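Local coordinates for flagellar hook-associated protein 2 (PDB 6KTY), which probably caps the tip of the growing flagellar filament, where it promotes polymerisation of flagellin and keeps exported subunits from leaking away, at residues 49-52 with 56-59; 100-105 with 111-116. All blocks are in the same frame, centred on the assembly; numbering follows the deposited sequence.

Contact 1. Residues 49-52 with 56-59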
ATOM      1  N   ASN A  49     -29.076  12.387  -6.696  1.00 28.91           N
ATOM      2  CA  ASN A  49     -28.855  12.710  -8.109  1.00 30.40           C
ATOM      3  C   ASN A  49     -28.228  14.101  -8.297  1.00 29.35           C
ATOM      4  O   ASN A  49     -28.202  14.921  -7.359  1.00 28.53           O
ATOM      5  CB  ASN A  49     -30.158  12.555  -8.914  1.00 33.23           C
ATOM      6  CG  ASN A  49     -31.296  13.464  -8.411  1.00 32.28           C
ATOM      7  OD1 ASN A  49     -31.452  13.689  -7.228  1.00 32.03           O
ATOM      8  ND2 ASN A  49     -32.086  13.981  -9.343  1.00 34.84           N
ATOM      9  N   GLY A  50     -27.681  14.333  -9.479  1.00 30.23           N
ATOM     10  CA  GLY A  50     -26.929  15.555  -9.788  1.00 29.67           C
ATOM     11  C   GLY A  50     -27.855  16.702 -10.168  1.00 29.65           C
ATOM     12  O   GLY A  50     -28.902  16.496 -10.799  1.00 29.73           O
ATOM     13  N   PHE A  51     -27.460  17.916  -9.786  1.00 28.78           N
ATOM     14  CA  PHE A  51     -28.192  19.130 -10.115  1.00 29.10           C
ATOM     15  C   PHE A  51     -27.271  20.087 -10.835  1.00 31.02           C
ATOM     16  O   PHE A  51     -26.038  20.073 -10.587  1.00 30.35           O
ATOM     17  CB  PHE A  51     -28.719  19.771  -8.836  1.00 28.79           C
ATOM     18  CG  PHE A  51     -29.932  19.090  -8.280  1.00 28.40           C
ATOM     19  CD1 PHE A  51     -29.830  17.864  -7.634  1.00 26.48           C
ATOM     20  CD2 PHE A  51     -31.184  19.678  -8.397  1.00 33.19           C
ATOM     21  CE1 PHE A  51     -30.965  17.234  -7.128  1.00 29.61           C
ATOM     22  CE2 PHE A  51     -32.331  19.040  -7.889  1.00 32.10           C
ATOM     23  CZ  PHE A  51     -32.226  17.821  -7.282  1.00 29.65           C
ATOM     24  N   PRO A  52     -27.844  20.956 -11.698  1.00 31.86           N
ATOM     25  CA  PRO A  52     -26.989  21.861 -12.438  1.00 33.27           C
ATOM     26  C   PRO A  52     -26.427  22.993 -11.594  1.00 32.46           C
ATOM     27  O   PRO A  52     -25.524  23.675 -12.027  1.00 33.47           O
ATOM     28  CB  PRO A  52     -27.909  22.397 -13.561  1.00 35.06           C
ATOM     29  CG  PRO A  52     -29.307  22.288 -13.016  1.00 35.19           C
ATOM     30  CD  PRO A  52     -29.271  21.097 -12.059  1.00 33.61           C
ATOM     31  N   GLN A  56     -30.080  27.659  -7.090  1.00 34.17           N
ATOM     32  CA  GLN A  56     -31.204  28.192  -7.869  1.00 35.25           C
ATOM     33  C   GLN A  56     -32.325  27.163  -8.100  1.00 33.98           C
ATOM     34  O   GLN A  56     -33.499  27.476  -7.937  1.00 34.01           O
ATOM     35  CB  GLN A  56     -30.702  28.701  -9.223  1.00 36.44           C
ATOM     36  CG  GLN A  56     -29.688  29.810  -9.112  1.00 41.07           C
ATOM     37  CD  GLN A  56     -29.009  30.120 -10.433  1.00 45.58           C
ATOM     38  OE1 GLN A  56     -29.642  30.628 -11.352  1.00 49.11           O
ATOM     39  NE2 GLN A  56     -27.708  29.828 -10.524  1.00 48.44           N
ATOM     40  N   THR A  57     -31.951  25.955  -8.511  1.00 31.92           N
ATOM     41  CA  THR A  57     -32.915  24.929  -8.885  1.00 32.60           C
ATOM     42  C   THR A  57     -33.526  24.434  -7.604  1.00 32.51           C
ATOM     43  O   THR A  57     -32.798  24.074  -6.675  1.00 31.54           O
ATOM     44  CB  THR A  57     -32.233  23.766  -9.636  1.00 32.38           C
ATOM     45  OG1 THR A  57     -31.638  24.269 -10.847  1.00 32.56           O
ATOM     46  CG2 THR A  57     -33.239  22.652  -9.960  1.00 33.24           C
ATOM     47  N   GLN A  58     -34.845  24.502  -7.521  1.00 34.10           N
ATOM     48  CA  GLN A  58     -35.553  24.201  -6.282  1.00 35.32           C
ATOM     49  C   GLN A  58     -36.097  22.784  -6.334  1.00 34.78           C
ATOM     50  O   GLN A  58     -36.603  22.345  -7.382  1.00 33.80           O
ATOM     51  CB  GLN A  58     -36.675  25.215  -6.047  1.00 38.16           C
ATOM     52  CG  GLN A  58     -36.131  26.646  -6.012  1.00 42.13           C
ATOM     53  CD  GLN A  58     -36.791  27.498  -4.991  1.00 47.67           C
ATOM     54  OE1 GLN A  58     -37.807  28.121  -5.290  1.00 51.53           O
ATOM     55  NE2 GLN A  58     -36.228  27.543  -3.758  1.00 49.27           N
ATOM     56  N   ILE A  59     -35.981  22.066  -5.214  1.00 33.53           N
ATOM     57  CA  ILE A  59     -36.468  20.672  -5.164  1.00 33.87           C
ATOM     58  C   ILE A  59     -37.897  20.507  -4.633  1.00 34.89           C
ATOM     59  O   ILE A  59     -38.419  19.384  -4.601  1.00 35.30           O
ATOM     60  CB  ILE A  59     -35.491  19.749  -4.415  1.00 32.06           C
ATOM     61  CG1 ILE A  59     -35.534  19.911  -2.874  1.00 34.17           C
ATOM     62  CG2 ILE A  59     -34.072  19.973  -4.892  1.00 33.20           C
ATOM     63  CD1 ILE A  59     -34.908  18.679  -2.135  1.00 34.20           C
TER

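Contact 2. Residues 100-105 with 111-116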
ATOM      1  N   ALA A 100     -25.165  17.039   6.469  1.00 28.37           N
ATOM      2  CA  ALA A 100     -25.392  17.150   5.049  1.00 26.62           C
ATOM      3  C   ALA A 100     -24.310  18.054   4.487  1.00 26.47           C
ATOM      4  O   ALA A 100     -23.875  18.991   5.136  1.00 25.57           O
ATOM      5  CB  ALA A 100     -26.766  17.747   4.785  1.00 26.87           C
ATOM      6  N   GLN A 101     -23.883  17.772   3.272  1.00 25.47           N
ATOM      7  CA  GLN A 101     -23.081  18.739   2.532  1.00 27.18           C
ATOM      8  C   GLN A 101     -23.353  18.606   1.058  1.00 25.71           C
ATOM      9  O   GLN A 101     -23.869  17.563   0.578  1.00 25.50           O
ATOM     10  CB  GLN A 101     -21.594  18.571   2.870  1.00 29.27           C
ATOM     11  CG  GLN A 101     -21.020  17.210   2.458  1.00 31.43           C
ATOM     12  CD  GLN A 101     -19.562  17.010   2.977  1.00 37.48           C
ATOM     13  OE1 GLN A 101     -19.323  16.879   4.183  1.00 41.62           O
ATOM     14  NE2 GLN A 101     -18.616  16.987   2.065  1.00 35.07           N
ATOM     15  N   VAL A 102     -23.001  19.628   0.292  1.00 26.10           N
ATOM     16  CA  VAL A 102     -23.195  19.509  -1.163  1.00 25.97           C
ATOM     17  C   VAL A 102     -21.822  19.282  -1.796  1.00 27.26           C
ATOM     18  O   VAL A 102     -20.899  20.024  -1.531  1.00 27.71           O
ATOM     19  CB  VAL A 102     -23.860  20.755  -1.751  1.00 26.99           C
ATOM     20  CG1 VAL A 102     -23.901  20.677  -3.257  1.00 26.08           C
ATOM     21  CG2 VAL A 102     -25.273  20.935  -1.137  1.00 26.60           C
ATOM     22  N   VAL A 103     -21.699  18.243  -2.609  1.00 27.55           N
ATOM     23  CA  VAL A 103     -20.441  17.939  -3.254  1.00 28.86           C
ATOM     24  C   VAL A 103     -20.616  18.154  -4.759  1.00 30.32           C
ATOM     25  O   VAL A 103     -21.751  18.219  -5.254  1.00 29.03           O
ATOM     26  CB  VAL A 103     -19.950  16.501  -2.906  1.00 29.19           C
ATOM     27  CG1 VAL A 103     -19.765  16.323  -1.388  1.00 29.03           C
ATOM     28  CG2 VAL A 103     -20.881  15.442  -3.487  1.00 30.15           C
ATOM     29  N   GLU A 104     -19.494  18.287  -5.463  1.00 32.24           N
ATOM     30  CA  GLU A 104     -19.484  18.416  -6.904  1.00 34.60           C
ATOM     31  C   GLU A 104     -18.886  17.144  -7.507  1.00 35.53           C
ATOM     32  O   GLU A 104     -17.768  16.751  -7.163  1.00 37.88           O
ATOM     33  CB  GLU A 104     -18.664  19.634  -7.316  1.00 36.93           C
ATOM     34  CG  GLU A 104     -18.978  20.074  -8.709  1.00 41.63           C
ATOM     35  CD  GLU A 104     -18.467  21.461  -9.052  1.00 46.30           C
ATOM     36  OE1 GLU A 104     -18.664  21.863 -10.222  1.00 51.13           O
ATOM     37  OE2 GLU A 104     -17.901  22.138  -8.161  1.00 45.38           O
ATOM     38  N   ASP A 105     -19.648  16.486  -8.371  1.00 35.22           N
ATOM     39  CA  ASP A 105     -19.234  15.251  -9.004  1.00 36.59           C
ATOM     40  C   ASP A 105     -19.302  15.414 -10.503  1.00 39.27           C
ATOM     41  O   ASP A 105     -20.390  15.435 -11.092  1.00 39.96           O
ATOM     42  CB  ASP A 105     -20.130  14.095  -8.565  1.00 35.38           C
ATOM     43  CG  ASP A 105     -19.810  12.765  -9.283  1.00 35.85           C
ATOM     44  OD1 ASP A 105     -18.775  12.624  -9.967  1.00 35.02           O
ATOM     45  OD2 ASP A 105     -20.636  11.854  -9.161  1.00 35.91           O
ATOM     46  N   ASN A 111     -24.675  18.322 -14.610  1.00 40.66           N
ATOM     47  CA  ASN A 111     -25.392  18.207 -13.338  1.00 37.60           C
ATOM     48  C   ASN A 111     -24.454  17.727 -12.246  1.00 36.25           C
ATOM     49  O   ASN A 111     -24.595  16.625 -11.724  1.00 34.08           O
ATOM     50  CB  ASN A 111     -26.577  17.258 -13.491  1.00 37.88           C
ATOM     51  CG  ASN A 111     -27.591  17.756 -14.526  1.00 41.45           C
ATOM     52  OD1 ASN A 111     -28.226  18.787 -14.330  1.00 40.20           O
ATOM     53  ND2 ASN A 111     -27.757  17.009 -15.606  1.00 43.49           N
ATOM     54  N   PRO A 112     -23.478  18.565 -11.901  1.00 35.87           N
ATOM     55  CA  PRO A 112     -22.416  18.110 -11.041  1.00 35.84           C
ATOM     56  C   PRO A 112     -22.762  18.142  -9.542  1.00 33.48           C
ATOM     57  O   PRO A 112     -22.145  17.399  -8.766  1.00 34.67           O
ATOM     58  CB  PRO A 112     -21.283  19.081 -11.375  1.00 37.62           C
ATOM     59  CG  PRO A 112     -21.942  20.340 -11.717  1.00 37.68           C
ATOM     60  CD  PRO A 112     -23.320  19.983 -12.248  1.00 37.07           C
ATOM     61  N   PHE A 113     -23.760  18.917  -9.122  1.00 30.86           N
ATOM     62  CA  PHE A 113     -23.946  19.147  -7.676  1.00 29.20           C
ATOM     63  C   PHE A 113     -24.810  18.059  -7.040  1.00 27.38           C
ATOM     64  O   PHE A 113     -25.886  17.749  -7.539  1.00 28.65           O
ATOM     65  CB  PHE A 113     -24.519  20.537  -7.391  1.00 27.86           C
ATOM     66  CG  PHE A 113     -23.592  21.661  -7.774  1.00 29.61           C
ATOM     67  CD1 PHE A 113     -22.587  22.081  -6.910  1.00 30.97           C
ATOM     68  CD2 PHE A 113     -23.725  22.303  -8.993  1.00 30.94           C
ATOM     69  CE1 PHE A 113     -21.740  23.145  -7.257  1.00 32.88           C
ATOM     70  CE2 PHE A 113     -22.868  23.339  -9.351  1.00 35.23           C
ATOM     71  CZ  PHE A 113     -21.872  23.754  -8.485  1.00 34.02           C
ATOM     72  N   LYS A 114     -24.317  17.465  -5.955  1.00 26.24           N
ATOM     73  CA  LYS A 114     -25.058  16.428  -5.234  1.00 24.58           C
ATOM     74  C   LYS A 114     -25.125  16.643  -3.752  1.00 23.52           C
ATOM     75  O   LYS A 114     -24.170  17.167  -3.140  1.00 23.66           O
ATOM     76  CB  LYS A 114     -24.461  15.073  -5.541  1.00 26.48           C
ATOM     77  CG  LYS A 114     -24.682  14.667  -6.974  1.00 25.12           C
ATOM     78  CD  LYS A 114     -23.918  13.432  -7.278  1.00 26.38           C
ATOM     79  CE  LYS A 114     -24.103  13.054  -8.749  1.00 28.20           C
ATOM     80  NZ  LYS A 114     -23.463  11.774  -9.114  1.00 29.69           N
ATOM     81  N   LEU A 115     -26.272  16.296  -3.173  1.00 22.56           N
ATOM     82  CA  LEU A 115     -26.443  16.362  -1.728  1.00 23.93           C
ATOM     83  C   LEU A 115     -25.965  15.035  -1.160  1.00 23.00           C
ATOM     84  O   LEU A 115     -26.370  13.972  -1.639  1.00 22.30           O
ATOM     85  CB  LEU A 115     -27.904  16.614  -1.349  1.00 24.52           C
ATOM     86  CG  LEU A 115     -28.223  16.696   0.152  1.00 25.73           C
ATOM     87  CD1 LEU A 115     -27.722  18.023   0.747  1.00 25.24           C
ATOM     88  CD2 LEU A 115     -29.724  16.548   0.356  1.00 25.80           C
ATOM     89  N   LEU A 116     -25.045  15.115  -0.203  1.00 22.34           N
ATOM     90  CA  LEU A 116     -24.563  13.951   0.539  1.00 22.16           C
ATOM     91  C   LEU A 116     -25.069  14.059   1.969  1.00 22.50           C
ATOM     92  O   LEU A 116     -24.810  15.066   2.651  1.00 21.46           O
ATOM     93  CB  LEU A 116     -23.025  13.922   0.528  1.00 23.67           C
ATOM     94  CG  LEU A 116     -22.307  12.957   1.513  1.00 26.42           C
ATOM     95  CD1 LEU A 116     -22.572  11.513   1.099  1.00 26.28           C
ATOM     96  CD2 LEU A 116     -20.778  13.207   1.555  1.00 31.52           C
TER

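Contact 1. Residues 49-52 with 56-59
F51 brings the CD2-CE2 part of its ring against T57 CG2 and I59 CG2, joining two arms of the loop that links strand 45-48 to strand 63-68 in this piece of the flagellar cap protein. The contact is small, burying 158 Å² in all, and no hydrogen bond crosses it. With CG anti to the carbonyl carbon (chi1 -77°), the phenyl group swings out toward the returning arm of the loop. There T57 CG2 sits at the ring edge, close to its plane, 3.9 Å from F51 CD2. I59 comes in further along the same ring: its CG2 approaches F51 CE2 to 3.6 Å, the two side chains running roughly at a right angle to each other. The gamma branches of I59 are set by a chi1 of 76°, which holds CG1 between the backbone N and the carbonyl carbon and leaves CG2 beside the N, facing the phenylalanine. L84 and V87 of helix 84-94 touch F51 and I59 respectively, so this apolar patch joins the loop to the helix. Backbone bonds from N49 to Y143 and from Q58 to D139 tie the two arms to different neighbours, which leaves side-chain packing to join them directly. The threonine divides its two branches between different tasks. Its methyl serves the ring, whereas its hydroxyl is hydrogen-bonded to the carboxylate of D53, between the two segments; that same T57 OG1 also packs against the pyrrolidine of the exposed P52, 3.7 Å from P52 CG.

Contact 2. Residues 100-105 with 111-116
A100 leads into the antiparallel hairpin of strands 98-104 and 113-119, its CA-H directed at L116 O and its CB 4.2 Å from L115 CD1. At Q101 the backbone forms a hydrogen-bonded pair with L116: Q101 N donates to L116 O, and L116 N returns a nearly straight bond of 2.8 Å to Q101 O. The glutamine and leucine side chains run side by side, CG against CD2; farther out, Q101 OE1 is bonded to K99, and NE2 reaches L172 O of a second subunit. V102 opposes L115 in a non-hydrogen-bonded pair and turns to the other face, toward M88 of helix 84-94. With chi1 at 173° its CG1 is anti to the backbone N and meets the edge of the F113 ring, 4.1 Å from F113 CD1. V103 restores the hydrogen-bonded pattern with K114; V103 N to K114 O measures 2.7 Å. E104 and F113 point the same way on the face of V102, the carboxylate and ring planes only 22° apart, and E104 CG also packs 3.7 Å from P112 CB. Past the strand end, D105 N still donates to P112 O, extending the ladder by one bond. The aspartate is shared between partners: OD1 accepts from K107 N and from E163 N of the second subunit, while OD2 receives K114. An extended lysine chain carries the ammonium across to D105, just past the end of the neighbouring strand, in a salt bridge that would be expected to stabilise the charge of the buried aspartate. K114 NZ lies 2.8 Å from D105 OD2, on the anti side of that oxygen and 28° out of the carboxylate plane.

Overall arrangement
Contact 1 closes before contact 2 opens along the chain, and their centres lie 9 Å apart on the same side of the chain's centre. Contact 2 is the hairpin at one margin of an antiparallel sheet ordered 98-104, 113-119, 45-48, 144-148, and segment 49-52 of contact 1 follows directly on its strand 45-48. A probable backbone hydrogen bond from F51 N to F113 O (2.7 Å) prolongs the pairing of strands 45-48 and 113-119 into the loop. Helix 84-94 packs against side chains from both contacts. Both lie in this fragment of the longer cap protein, where the hairpin meets a second subunit, whereas no other chain of the assembly touches contact 1.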